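Local coordinates for protein poly-gamma-glutamate hydrolase (Bacillus phage phiNIT1, PDB 3A9L) that hydrolyses the gamma-glutamyl linkages of bacterial poly-gamma-glutamate as a zinc-dependent phage peptidase, at residues I35-H40 with T97-F102; S62-Q67 with T82-P87; G104-Y109 with I166-R171; N110-V115 with A136-T141. All coordinates share one frame; numbering follows the deposited sequence.

In the fold
Contacts 1 and 2 lie nearer the centre of the chain and are wholly buried; contacts 3 and 4, about 10 Å apart between centres, are partly buried. All four draw on one mixed sheet. Contact 1 pairs its neighbouring strands 34-42 and 98-105, and contact 2 sets a loop against the next strand, 62-68. Strand 98-105 continues into contact 3, where it meets strand 162-167, whose other neighbour, strand 113-116, belongs to contact 4. The chemistry changes with place: backbone bonds and apolar side chains in contact 1, aromatic rings round a single hydroxyl-carboxylate bond in contact 2, and polar side chains, joined by a water in contact 4, toward the surface.

Contact 1 (I35-H40 with T97-F102). With ZN (zinc ion), chain C.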
loop_
_atom_site.group_PDB
_atom_site.type_symbol
_atom_site.label_atom_id
_atom_site.label_comp_id
_atom_site.label_asym_id
_atom_site.label_seq_id
_atom_site.Cartn_x
_atom_site.Cartn_y
_atom_site.Cartn_z
ATOM N N ILE A 35 -6.314 10.474 -6.396
ATOM C CA ILE A 35 -5.457 9.889 -5.379
ATOM C C ILE A 35 -5.325 10.883 -4.203
ATOM O O ILE A 35 -5.021 12.045 -4.404
ATOM C CB ILE A 35 -4.037 9.532 -5.937
ATOM C CG1 ILE A 35 -3.138 8.985 -4.826
ATOM C CG2 ILE A 35 -3.409 10.741 -6.674
ATOM C CD1 ILE A 35 -1.738 8.489 -5.284
ATOM N N TYR A 36 -5.600 10.404 -2.999
ATOM C CA TYR A 36 -5.493 11.214 -1.823
ATOM C C TYR A 36 -4.282 10.762 -1.084
ATOM O O TYR A 36 -4.089 9.570 -0.858
ATOM C CB TYR A 36 -6.723 11.018 -0.958
ATOM C CG TYR A 36 -7.982 11.503 -1.602
ATOM C CD1 TYR A 36 -8.231 12.869 -1.719
ATOM C CD2 TYR A 36 -8.914 10.610 -2.125
ATOM C CE1 TYR A 36 -9.398 13.340 -2.295
ATOM C CE2 TYR A 36 -10.092 11.090 -2.733
ATOM C CZ TYR A 36 -10.312 12.457 -2.788
ATOM O OH TYR A 36 -11.446 12.964 -3.373
ATOM N N PHE A 37 -3.444 11.712 -0.701
ATOM C CA PHE A 37 -2.138 11.300 -0.184
ATOM C C PHE A 37 -1.461 12.346 0.669
ATOM O O PHE A 37 -1.829 13.515 0.664
ATOM C CB PHE A 37 -1.224 10.858 -1.339
ATOM C CG PHE A 37 -0.568 11.986 -2.057
ATOM C CD1 PHE A 37 -1.246 12.698 -3.058
ATOM C CD2 PHE A 37 0.724 12.362 -1.721
ATOM C CE1 PHE A 37 -0.619 13.770 -3.710
ATOM C CE2 PHE A 37 1.357 13.435 -2.360
ATOM C CZ PHE A 37 0.688 14.146 -3.341
ATOM N N SER A 38 -0.467 11.904 1.429
ATOM C CA SER A 38 0.367 12.819 2.174
ATOM C C SER A 38 1.840 12.338 2.189
ATOM O O SER A 38 2.114 11.148 2.368
ATOM C CB SER A 38 -0.171 13.041 3.583
ATOM O OG SER A 38 0.759 13.819 4.317
ATOM N N PRO A 39 2.787 13.265 1.943
ATOM C CA PRO A 39 4.200 12.915 2.118
ATOM C C PRO A 39 4.658 13.041 3.576
ATOM O O PRO A 39 5.787 12.639 3.919
ATOM C CB PRO A 39 4.926 13.941 1.244
ATOM C CG PRO A 39 4.033 15.146 1.204
ATOM C CD PRO A 39 2.599 14.596 1.315
ATOM N N HIS A 40 3.785 13.635 4.392
ATOM C CA HIS A 40 4.054 13.986 5.801
ATOM C C HIS A 40 3.047 13.323 6.771
ATOM O O HIS A 40 2.500 13.962 7.708
ATOM C CB HIS A 40 4.160 15.528 5.955
ATOM C CG HIS A 40 5.070 16.173 4.941
ATOM N ND1 HIS A 40 4.887 17.454 4.467
ATOM C CD2 HIS A 40 6.157 15.693 4.288
ATOM C CE1 HIS A 40 5.805 17.734 3.562
ATOM N NE2 HIS A 40 6.584 16.675 3.427
ATOM N N THR A 97 -5.133 11.224 -12.884
ATOM C CA THR A 97 -5.494 12.537 -13.405
ATOM C C THR A 97 -5.394 13.638 -12.377
ATOM O O THR A 97 -4.835 14.696 -12.659
ATOM C CB THR A 97 -6.919 12.543 -13.934
ATOM O OG1 THR A 97 -7.073 11.416 -14.800
ATOM C CG2 THR A 97 -7.215 13.871 -14.731
ATOM N N ASP A 98 -5.974 13.379 -11.206
ATOM C CA ASP A 98 -6.134 14.369 -10.176
ATOM C C ASP A 98 -5.437 13.899 -8.918
ATOM O O ASP A 98 -5.197 12.706 -8.748
ATOM C CB ASP A 98 -7.622 14.622 -9.915
ATOM C CG ASP A 98 -8.324 15.241 -11.111
ATOM O OD1 ASP A 98 -7.870 16.297 -11.601
ATOM O OD2 ASP A 98 -9.330 14.683 -11.584
ATOM N N ALA A 99 -5.117 14.847 -8.036
ATOM C CA ALA A 99 -4.496 14.536 -6.759
ATOM C C ALA A 99 -4.872 15.582 -5.733
ATOM O O ALA A 99 -4.905 16.782 -6.037
ATOM C CB ALA A 99 -2.961 14.461 -6.901
ATOM N N VAL A 100 -5.213 15.109 -4.546
ATOM C CA VAL A 100 -5.432 15.978 -3.379
ATOM C C VAL A 100 -4.451 15.610 -2.257
ATOM O O VAL A 100 -4.439 14.471 -1.770
ATOM C CB VAL A 100 -6.893 15.883 -2.894
ATOM C CG1 VAL A 100 -7.093 16.668 -1.618
ATOM C CG2 VAL A 100 -7.847 16.407 -3.947
ATOM N N SER A 101 -3.643 16.572 -1.809
ATOM C CA SER A 101 -2.611 16.267 -0.791
ATOM C C SER A 101 -3.049 16.812 0.562
ATOM O O SER A 101 -3.727 17.804 0.610
ATOM C CB SER A 101 -1.276 16.869 -1.167
ATOM O OG SER A 101 -1.345 18.281 -1.248
ATOM N N PHE A 102 -2.668 16.158 1.649
ATOM C CA PHE A 102 -3.086 16.615 2.970
ATOM C C PHE A 102 -1.883 16.933 3.876
ATOM O O PHE A 102 -1.041 16.076 4.125
ATOM C CB PHE A 102 -3.995 15.581 3.642
ATOM C CG PHE A 102 -5.275 15.305 2.888
ATOM C CD1 PHE A 102 -5.293 14.437 1.786
ATOM C CD2 PHE A 102 -6.452 15.922 3.269
ATOM C CE1 PHE A 102 -6.495 14.182 1.076
ATOM C CE2 PHE A 102 -7.652 15.665 2.587
ATOM C CZ PHE A 102 -7.661 14.812 1.481
HETATM ZN ZN ZN C . 3.449 18.995 5.060
HETATM O O HOH W 1 2.778 21.053 5.765
#
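Two neighbouring parallel strands, 34-42 and 98-105, meet here in the buried middle of the mixed sheet, and Tyr36 pairs with Val100 and Phe37 with Ser101. Val100 N gives to Ile35 O, Phe37 N to Val100 O at 3.1 Å, and Phe102 N to Phe37 O at 2.9 Å, so the bonding passes regularly from one chain to the other.

On the face carrying Tyr36 and Val100, the two side chains run alongside each other, Tyr36 CD1 lying 3.5 Å from Val100 CB. The Phe102 ring joins them rim to rim: its CE1 approaches Tyr36 CD1 with the planes 49° apart and neither ring over the other. Helix 48-59 also packs on this face, and Tyr36 OH bonds to Glu203. On the other face Phe37 lays its ring across Ser101 CB, which sits over one face near the rim, while Ala99 CB meets the ring edge at 4.0 Å from CE1.

At the end toward the metal, Ser38 turns OG anti to its own N (chi1 173°), which carries the hydroxyl across to Phe102 O at 2.9 Å. The same OG accepts from His40 N in an ST turn. His40 ND1 binds the zinc ion at 2.2 Å, with Glu45 and His103 as the other protein ligands. A serine that donates across the sheet and accepts from a ligand's backbone thus ties the position of His40 to the strand that carries His103.

Contact 2 (S62-Q67 with T82-P87); sequences SLYLFQ and THFDEP
Polar contact between the strand 62-67 and the loop 82-87 comes down to one bond, from Tyr64 OH to Glu86 OE1, very short at 2.5 Å. The carboxylate reaches the phenol at the ring edge, close to its plane, and the two planes are only 8° apart. Tyr64 gets there because its CG stands anti to the backbone N (chi1 170°), sending the ring out from the strand, while the Glu86 chain bends at chi2 to bring its carboxylate round. OE1 also accepts from Ala89 N and OE2 from Met88 N, so both oxygens are engaged at the start of the next helix.

That second role is the motif of this contact: Glu86 is the N-cap residue of helix 87-94, and its side chain caps backbone N-H groups in the first turn. The helix start would be expected to stabilise a negative carboxylate, and the tyrosine bond fastens the cap to the neighbouring sheet strand.

The aromatic contacts centre on Phe84, which presents its edge to the face of Phe66 in an offset edge-to-face pair, with centroids 5.7 Å apart and planes at 80°. Phe84 CZ lies 3.8 Å from Phe66 CB, and the same CZ is 3.7 Å from Tyr64 OH, which meets the Phe84 ring at its edge.

Apolar packing completes the set, with Glu86 CG passing 4.1 Å from Phe66 CD2. Helix 10-16 touches Phe66, Phe84 and Glu86 from outside the two segments, and Phe84 also rests on Pro39, next to the zinc ligand His40.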
loop_
_atom_site.group_PDB
_atom_site.type_symbol
_atom_site.label_atom_id
_atom_site.label_comp_id
_atom_site.label_asym_id
_atom_site.label_seq_id
_atom_site.Cartn_x
_atom_site.Cartn_y
_atom_site.Cartn_z
ATOM N N SER A 62 -7.581 6.318 -4.697
ATOM C CA SER A 62 -6.317 5.681 -4.335
ATOM C C SER A 62 -5.713 6.451 -3.139
ATOM O O SER A 62 -6.120 7.594 -2.846
ATOM C CB SER A 62 -5.308 5.670 -5.490
ATOM O OG SER A 62 -5.777 5.051 -6.672
ATOM N N LEU A 63 -4.772 5.797 -2.460
ATOM C CA LEU A 63 -4.138 6.279 -1.243
ATOM C C LEU A 63 -2.634 6.124 -1.373
ATOM O O LEU A 63 -2.142 5.140 -1.939
ATOM C CB LEU A 63 -4.633 5.446 -0.039
ATOM C CG LEU A 63 -3.995 5.495 1.358
ATOM C CD1 LEU A 63 -5.002 5.122 2.467
ATOM C CD2 LEU A 63 -2.717 4.646 1.473
ATOM N N TYR A 64 -1.900 7.100 -0.837
ATOM C CA TYR A 64 -0.457 6.953 -0.640
ATOM C C TYR A 64 -0.135 7.706 0.613
ATOM O O TYR A 64 -0.631 8.819 0.761
ATOM C CB TYR A 64 0.323 7.577 -1.786
ATOM C CG TYR A 64 1.808 7.667 -1.493
ATOM C CD1 TYR A 64 2.337 8.766 -0.795
ATOM C CD2 TYR A 64 2.672 6.676 -1.901
ATOM C CE1 TYR A 64 3.659 8.857 -0.531
ATOM C CE2 TYR A 64 4.020 6.767 -1.649
ATOM C CZ TYR A 64 4.497 7.847 -0.958
ATOM O OH TYR A 64 5.817 7.946 -0.671
ATOM N N LEU A 65 0.693 7.119 1.488
ATOM C CA LEU A 65 1.142 7.778 2.735
ATOM C C LEU A 65 2.598 7.498 3.038
ATOM O O LEU A 65 2.981 6.339 3.207
ATOM C CB LEU A 65 0.355 7.235 3.923
ATOM C CG LEU A 65 -1.136 7.346 4.021
ATOM C CD1 LEU A 65 -1.542 6.552 5.222
ATOM C CD2 LEU A 65 -1.551 8.828 4.173
ATOM N N PHE A 66 3.416 8.539 3.121
ATOM C CA PHE A 66 4.790 8.388 3.635
ATOM C C PHE A 66 4.704 8.786 5.078
ATOM O O PHE A 66 4.415 9.950 5.376
ATOM C CB PHE A 66 5.793 9.285 2.872
ATOM C CG PHE A 66 7.226 9.095 3.295
ATOM C CD1 PHE A 66 7.758 9.866 4.347
ATOM C CD2 PHE A 66 8.065 8.195 2.638
ATOM C CE1 PHE A 66 9.079 9.695 4.767
ATOM C CE2 PHE A 66 9.386 8.030 3.050
ATOM C CZ PHE A 66 9.894 8.789 4.116
ATOM N N GLN A 67 4.892 7.806 5.972
ATOM C CA GLN A 67 4.515 7.974 7.391
ATOM C C GLN A 67 5.722 7.986 8.313
ATOM O O GLN A 67 6.540 7.073 8.232
ATOM C CB GLN A 67 3.613 6.801 7.838
ATOM C CG GLN A 67 2.205 6.732 7.214
ATOM C CD GLN A 67 1.246 5.888 8.057
ATOM O OE1 GLN A 67 0.318 6.415 8.660
ATOM N NE2 GLN A 67 1.516 4.601 8.164
ATOM N N THR A 82 7.838 20.373 -2.517
ATOM C CA THR A 82 8.579 20.694 -3.735
ATOM C C THR A 82 9.834 19.805 -3.953
ATOM O O THR A 82 10.405 19.838 -5.030
ATOM C CB THR A 82 9.063 22.142 -3.731
ATOM O OG1 THR A 82 9.901 22.326 -2.590
ATOM C CG2 THR A 82 7.886 23.136 -3.708
ATOM N N HIS A 83 10.268 19.066 -2.928
ATOM C CA HIS A 83 11.531 18.284 -2.953
ATOM C C HIS A 83 11.246 16.796 -2.788
ATOM O O HIS A 83 12.154 15.946 -2.799
ATOM C CB HIS A 83 12.479 18.744 -1.837
ATOM C CG HIS A 83 12.988 20.135 -2.022
ATOM N ND1 HIS A 83 13.972 20.678 -1.231
ATOM C CD2 HIS A 83 12.672 21.086 -2.933
ATOM C CE1 HIS A 83 14.236 21.905 -1.639
ATOM N NE2 HIS A 83 13.462 22.175 -2.675
ATOM N N PHE A 84 9.964 16.498 -2.660
ATOM C CA PHE A 84 9.560 15.173 -2.237
ATOM C C PHE A 84 9.503 14.324 -3.461
ATOM O O PHE A 84 8.737 14.572 -4.401
ATOM C CB PHE A 84 8.232 15.185 -1.487
ATOM C CG PHE A 84 7.825 13.824 -0.960
ATOM C CD1 PHE A 84 7.108 12.949 -1.760
ATOM C CD2 PHE A 84 8.161 13.436 0.325
ATOM C CE1 PHE A 84 6.727 11.719 -1.291
ATOM C CE2 PHE A 84 7.790 12.197 0.803
ATOM C CZ PHE A 84 7.059 11.353 0.009
ATOM N N ASP A 85 10.351 13.315 -3.431
ATOM C CA ASP A 85 10.640 12.558 -4.631
ATOM C C ASP A 85 10.603 11.039 -4.401
ATOM O O ASP A 85 11.168 10.295 -5.173
ATOM C CB ASP A 85 11.989 13.025 -5.233
ATOM C CG ASP A 85 13.208 12.544 -4.445
ATOM O OD1 ASP A 85 13.102 12.341 -3.237
ATOM O OD2 ASP A 85 14.295 12.404 -5.049
ATOM N N GLU A 86 9.908 10.582 -3.364
ATOM C CA GLU A 86 9.840 9.147 -3.113
ATOM C C GLU A 86 9.371 8.478 -4.420
ATOM O O GLU A 86 8.322 8.848 -4.977
ATOM C CB GLU A 86 8.924 8.870 -1.927
ATOM C CG GLU A 86 9.018 7.476 -1.333
ATOM C CD GLU A 86 8.281 6.489 -2.178
ATOM O OE1 GLU A 86 7.083 6.732 -2.430
ATOM O OE2 GLU A 86 8.930 5.537 -2.671
ATOM N N PRO A 87 10.149 7.513 -4.937
ATOM C CA PRO A 87 9.812 7.044 -6.274
ATOM C C PRO A 87 8.418 6.411 -6.427
ATOM O O PRO A 87 7.799 6.533 -7.485
ATOM C CB PRO A 87 10.927 6.023 -6.578
ATOM C CG PRO A 87 11.483 5.668 -5.284
ATOM C CD PRO A 87 11.445 6.968 -4.518
#

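Contact 3 (G104-Y109 with I166-R171)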
loop_
_atom_site.group_PDB
_atom_site.type_symbol
_atom_site.label_atom_id
_atom_site.label_comp_id
_atom_site.label_asym_id
_atom_site.label_seq_id
_atom_site.Cartn_x
_atom_site.Cartn_y
_atom_site.Cartn_z
ATOM N N GLY A 104 -0.111 19.290 7.389
ATOM C CA GLY A 104 -0.319 19.919 8.701
ATOM C C GLY A 104 0.605 21.123 8.898
ATOM O O GLY A 104 1.797 21.041 8.617
ATOM N N TYR A 105 0.067 22.252 9.356
ATOM C CA TYR A 105 0.952 23.383 9.659
ATOM C C TYR A 105 0.712 23.795 11.101
ATOM O O TYR A 105 -0.344 23.489 11.655
ATOM C CB TYR A 105 0.803 24.551 8.636
ATOM C CG TYR A 105 -0.433 25.407 8.814
ATOM C CD1 TYR A 105 -0.412 26.536 9.638
ATOM C CD2 TYR A 105 -1.634 25.090 8.163
ATOM C CE1 TYR A 105 -1.565 27.328 9.810
ATOM C CE2 TYR A 105 -2.788 25.882 8.322
ATOM C CZ TYR A 105 -2.742 26.995 9.144
ATOM O OH TYR A 105 -3.873 27.764 9.310
ATOM N N LYS A 106 1.705 24.448 11.710
ATOM C CA LYS A 106 1.647 24.844 13.107
ATOM C C LYS A 106 0.811 26.106 13.329
ATOM O O LYS A 106 1.108 27.195 12.818
ATOM C CB LYS A 106 3.062 25.022 13.684
ATOM C CG LYS A 106 3.152 24.874 15.218
ATOM C CD LYS A 106 4.523 24.325 15.616
ATOM C CE LYS A 106 4.538 23.767 17.024
ATOM N NZ LYS A 106 4.200 24.806 18.032
ATOM N N ASP A 107 -0.284 25.920 14.040
ATOM C CA ASP A 107 -1.009 27.036 14.617
ATOM C C ASP A 107 -1.910 26.366 15.600
ATOM O O ASP A 107 -2.968 25.879 15.237
ATOM C CB ASP A 107 -1.821 27.839 13.595
ATOM C CG ASP A 107 -2.464 29.078 14.210
ATOM O OD1 ASP A 107 -2.236 29.337 15.427
ATOM O OD2 ASP A 107 -3.199 29.786 13.490
ATOM N N ASP A 108 -1.460 26.310 16.845
ATOM C CA ASP A 108 -2.249 25.710 17.910
ATOM C C ASP A 108 -3.365 26.646 18.358
ATOM O O ASP A 108 -4.187 26.285 19.209
ATOM C CB ASP A 108 -1.350 25.415 19.113
ATOM C CG ASP A 108 -0.399 24.256 18.873
ATOM O OD1 ASP A 108 -0.841 23.199 18.382
ATOM O OD2 ASP A 108 0.792 24.394 19.229
ATOM N N TYR A 109 -3.384 27.850 17.803
ATOM C CA TYR A 109 -4.279 28.889 18.309
ATOM C C TYR A 109 -5.485 29.213 17.411
ATOM O O TYR A 109 -6.418 29.899 17.833
ATOM C CB TYR A 109 -3.470 30.133 18.684
ATOM C CG TYR A 109 -2.616 29.891 19.910
ATOM C CD1 TYR A 109 -3.160 29.992 21.192
ATOM C CD2 TYR A 109 -1.263 29.548 19.789
ATOM C CE1 TYR A 109 -2.385 29.746 22.327
ATOM C CE2 TYR A 109 -0.473 29.306 20.927
ATOM C CZ TYR A 109 -1.046 29.402 22.184
ATOM O OH TYR A 109 -0.289 29.169 23.299
ATOM N N ILE A 166 -3.570 21.997 6.932
ATOM C CA ILE A 166 -4.482 22.024 8.048
ATOM C C ILE A 166 -3.748 22.363 9.349
ATOM O O ILE A 166 -2.763 21.719 9.705
ATOM C CB ILE A 166 -5.220 20.656 8.168
ATOM C CG1 ILE A 166 -5.555 20.111 6.763
ATOM C CG2 ILE A 166 -6.485 20.796 8.989
ATOM C CD1 ILE A 166 -6.285 18.795 6.833
ATOM N N SER A 167 -4.244 23.372 10.048
ATOM C CA SER A 167 -3.578 23.895 11.247
ATOM C C SER A 167 -3.598 22.854 12.364
ATOM O O SER A 167 -4.486 21.999 12.406
ATOM C CB SER A 167 -4.261 25.170 11.736
ATOM O OG SER A 167 -5.514 24.850 12.321
ATOM N N SER A 168 -2.618 22.948 13.257
ATOM C CA SER A 168 -2.453 21.989 14.329
ATOM C C SER A 168 -3.658 22.007 15.262
ATOM O O SER A 168 -4.029 20.957 15.797
ATOM C CB SER A 168 -1.151 22.230 15.112
ATOM O OG SER A 168 -1.050 23.570 15.564
ATOM N N ALA A 169 -4.252 23.187 15.457
ATOM C CA ALA A 169 -5.481 23.325 16.246
ATOM C C ALA A 169 -6.607 22.529 15.612
ATOM O O ALA A 169 -7.413 21.875 16.312
ATOM C CB ALA A 169 -5.887 24.758 16.343
ATOM N N GLN A 170 -6.678 22.585 14.282
ATOM C CA GLN A 170 -7.810 21.987 13.588
ATOM C C GLN A 170 -7.746 20.464 13.648
ATOM O O GLN A 170 -8.774 19.783 13.883
ATOM C CB GLN A 170 -7.906 22.470 12.136
ATOM C CG GLN A 170 -8.968 21.682 11.308
ATOM C CD GLN A 170 -10.393 21.878 11.794
ATOM O OE1 GLN A 170 -11.065 22.831 11.414
ATOM N NE2 GLN A 170 -10.874 20.959 12.612
ATOM N N ARG A 171 -6.546 19.945 13.384
ATOM C CA ARG A 171 -6.233 18.527 13.488
ATOM C C ARG A 171 -6.381 17.989 14.921
ATOM O O ARG A 171 -6.822 16.853 15.096
ATOM C CB ARG A 171 -4.838 18.251 12.937
ATOM C CG ARG A 171 -4.647 18.701 11.492
ATOM C CD ARG A 171 -3.221 18.453 10.978
ATOM N NE ARG A 171 -2.281 19.480 11.384
ATOM C CZ ARG A 171 -1.171 19.250 12.091
ATOM N NH1 ARG A 171 -0.818 18.006 12.464
ATOM N NH2 ARG A 171 -0.388 20.263 12.402
#
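Tyr105 spreads its ring over Ser167, whose CB makes a CH-pi contact with one face at 4.0 Å from the ring centroid. This is where two parallel strands of the sheet, 98-105 and 162-167, come to their ends, and where the second leads straight into helix 168-173 with Ser167 as N-cap: its OG accepts from Gln170 N. The same OG also bonds to Asn110 O, just past segment 104-109. Tyr105 CG takes the position between N and carbonyl carbon (chi1 77°), which folds the ring back across the neighbouring strand.

Backbone pairing is brief. Tyr105 N gives to Ile166 O at 2.9 Å, and Arg171 NE reaches that oxygen from the opposite face of the carbonyl plane, so one carbonyl is gripped by two donors. Gly104 CA sits 3.2 Å above the guanidinium plane, toward its rim, and NH2 adds a weak bond at its edge to Tyr105 O. With NH1 bonded to Val46 O, the arginine bridges from the helix to the loop after Glu45, a zinc ligand whose OE1 accepts from Gly104 N.

Beyond the strands, the loop 106-109 lies against the first residues of the helix. Ala169 N gives to Asp107 O, and Asp107 OD1 accepts from Tyr109 N in an Asx turn while its OD2 accepts from Asn110 ND2. Ser168 OG holds this loop twice: it accepts from Asp107 N at 2.9 Å, and it donates at 2.8 Å to Asp108 OD1, also in a salt bridge with Arg172, meeting that oxygen from above the carboxylate plane, 68° out of it.

Contact 4 (N110-V115 with A136-T141)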
loop_
_atom_site.group_PDB
_atom_site.type_symbol
_atom_site.label_atom_id
_atom_site.label_comp_id
_atom_site.label_asym_id
_atom_site.label_seq_id
_atom_site.Cartn_x
_atom_site.Cartn_y
_atom_site.Cartn_z
ATOM N N ASN A 110 -5.471 28.709 16.179
ATOM C CA ASN A 110 -6.594 28.924 15.259
ATOM C C ASN A 110 -6.844 27.702 14.455
ATOM O O ASN A 110 -5.915 27.150 13.883
ATOM C CB ASN A 110 -6.303 30.025 14.242
ATOM C CG ASN A 110 -5.888 31.280 14.882
ATOM O OD1 ASN A 110 -6.726 32.049 15.332
ATOM N ND2 ASN A 110 -4.587 31.503 14.957
ATOM N N LYS A 111 -8.119 27.340 14.376
ATOM C CA LYS A 111 -8.598 26.339 13.433
ATOM C C LYS A 111 -8.795 26.940 12.046
ATOM O O LYS A 111 -9.656 27.818 11.838
ATOM C CB LYS A 111 -9.896 25.721 13.948
ATOM C CG LYS A 111 -9.707 24.919 15.231
ATOM C CD LYS A 111 -10.751 23.800 15.350
ATOM C CE LYS A 111 -12.175 24.365 15.334
ATOM N NZ LYS A 111 -13.144 23.362 15.874
ATOM N N ASN A 112 -7.989 26.457 11.100
ATOM C CA ASN A 112 -8.064 26.908 9.740
ATOM C C ASN A 112 -7.499 25.904 8.757
ATOM O O ASN A 112 -6.619 25.104 9.105
ATOM C CB ASN A 112 -7.331 28.250 9.595
ATOM C CG ASN A 112 -7.869 29.059 8.473
ATOM O OD1 ASN A 112 -8.807 28.658 7.817
ATOM N ND2 ASN A 112 -7.281 30.220 8.238
ATOM N N THR A 113 -8.002 25.979 7.530
ATOM C CA THR A 113 -7.478 25.241 6.398
ATOM C C THR A 113 -7.203 26.196 5.226
ATOM O O THR A 113 -8.084 26.959 4.831
ATOM C CB THR A 113 -8.449 24.124 5.951
ATOM O OG1 THR A 113 -8.625 23.187 7.035
ATOM C CG2 THR A 113 -7.896 23.402 4.725
ATOM N N LEU A 114 -5.974 26.114 4.698
ATOM C CA LEU A 114 -5.472 26.956 3.620
ATOM C C LEU A 114 -5.272 26.075 2.397
ATOM O O LEU A 114 -4.394 25.188 2.376
ATOM C CB LEU A 114 -4.158 27.661 4.028
ATOM C CG LEU A 114 -4.133 28.354 5.407
ATOM C CD1 LEU A 114 -2.722 28.767 5.797
ATOM C CD2 LEU A 114 -5.075 29.566 5.428
ATOM N N VAL A 115 -6.115 26.309 1.391
ATOM C CA VAL A 115 -6.212 25.414 0.239
ATOM C C VAL A 115 -5.567 26.060 -0.991
ATOM O O VAL A 115 -5.926 27.173 -1.377
ATOM C CB VAL A 115 -7.688 25.072 -0.066
ATOM C CG1 VAL A 115 -7.792 23.909 -1.056
ATOM C CG2 VAL A 115 -8.439 24.735 1.220
ATOM N N ALA A 136 -13.671 26.136 8.973
ATOM C CA ALA A 136 -12.893 27.271 8.531
ATOM C C ALA A 136 -11.994 26.838 7.393
ATOM O O ALA A 136 -11.275 25.846 7.505
ATOM C CB ALA A 136 -12.077 27.809 9.688
ATOM N N ALA A 137 -12.070 27.559 6.286
ATOM C CA ALA A 137 -11.297 27.236 5.103
ATOM C C ALA A 137 -11.212 28.418 4.149
ATOM O O ALA A 137 -12.204 29.122 3.906
ATOM C CB ALA A 137 -11.879 25.999 4.411
ATOM N N GLU A 138 -10.019 28.657 3.618
ATOM C CA GLU A 138 -9.842 29.727 2.625
ATOM C C GLU A 138 -8.802 29.376 1.570
ATOM O O GLU A 138 -7.957 28.491 1.785
ATOM C CB GLU A 138 -9.449 31.043 3.310
ATOM C CG GLU A 138 -8.114 30.947 4.001
ATOM C CD GLU A 138 -7.886 32.072 4.962
ATOM O OE1 GLU A 138 -7.548 33.192 4.513
ATOM O OE2 GLU A 138 -8.052 31.831 6.161
ATOM N N VAL A 139 -8.854 30.082 0.439
ATOM C CA VAL A 139 -7.776 30.015 -0.584
ATOM C C VAL A 139 -6.482 30.544 0.022
ATOM O O VAL A 139 -6.454 31.608 0.616
ATOM C CB VAL A 139 -8.135 30.745 -1.923
ATOM C CG1 VAL A 139 -6.888 30.866 -2.872
ATOM C CG2 VAL A 139 -9.234 30.027 -2.619
ATOM N N ALA A 140 -5.432 29.733 -0.079
ATOM C CA ALA A 140 -4.102 30.098 0.378
ATOM C C ALA A 140 -3.548 31.320 -0.386
ATOM O O ALA A 140 -3.707 31.424 -1.609
ATOM C CB ALA A 140 -3.192 28.935 0.195
ATOM N N THR A 141 -2.832 32.181 0.341
ATOM C CA THR A 141 -2.313 33.467 -0.189
ATOM C C THR A 141 -0.862 33.880 0.131
ATOM O O THR A 141 -0.061 33.990 -0.789
ATOM C CB THR A 141 -3.198 34.640 0.192
ATOM O OG1 THR A 141 -3.384 34.635 1.622
ATOM C CG2 THR A 141 -4.538 34.574 -0.565
HETATM O O HOH W 2 -10.518 30.341 6.387
HETATM O O HOH W 3 -10.107 24.259 8.934
#
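Asn112 and Glu138 meet across the start of a parallel strand pair, 113-116 with 138-139, the two strands of a beta-alpha-beta unit whose connecting helix is 120-132. Asn112 ND2 donates to Glu138 OE2 at 2.7 Å in an almost straight bond (176°). The acceptor lies in the amide plane, whereas the donor comes to the carboxylate on its anti side, 29° out of plane. Water 2 gives one hydrogen to Asn112 OD1 and the other to Glu138 OE2, so OE2 is held both directly by the amide and through the water.

The backbone is served in turn. Thr113 O takes Glu138 N at 2.8 Å, Glu138 O takes Val115 N at 2.9 Å, and Val115 O takes Ala140 N, this last donor lying above the carbonyl plane. Earlier on, Thr113 N makes weak bonds to Ala136 O and to Asn112 OD1. Thr113 OG1 donates to water 3, and that hydroxyl is also bonded to Tyr195.

With CG tucked between its own N and C (chi1 64°), the Glu138 chain runs on extended, which lays its CG alongside Leu114, 3.6 Å from CD2. Its CG thereby packs on the leucine while the carboxylate goes on to the amide.

Where strand bonding weakens near the surface, an amide, a carboxylate and a bridging water add to the link, and Glu138 probably stays charged, since its OE2 receives two donors.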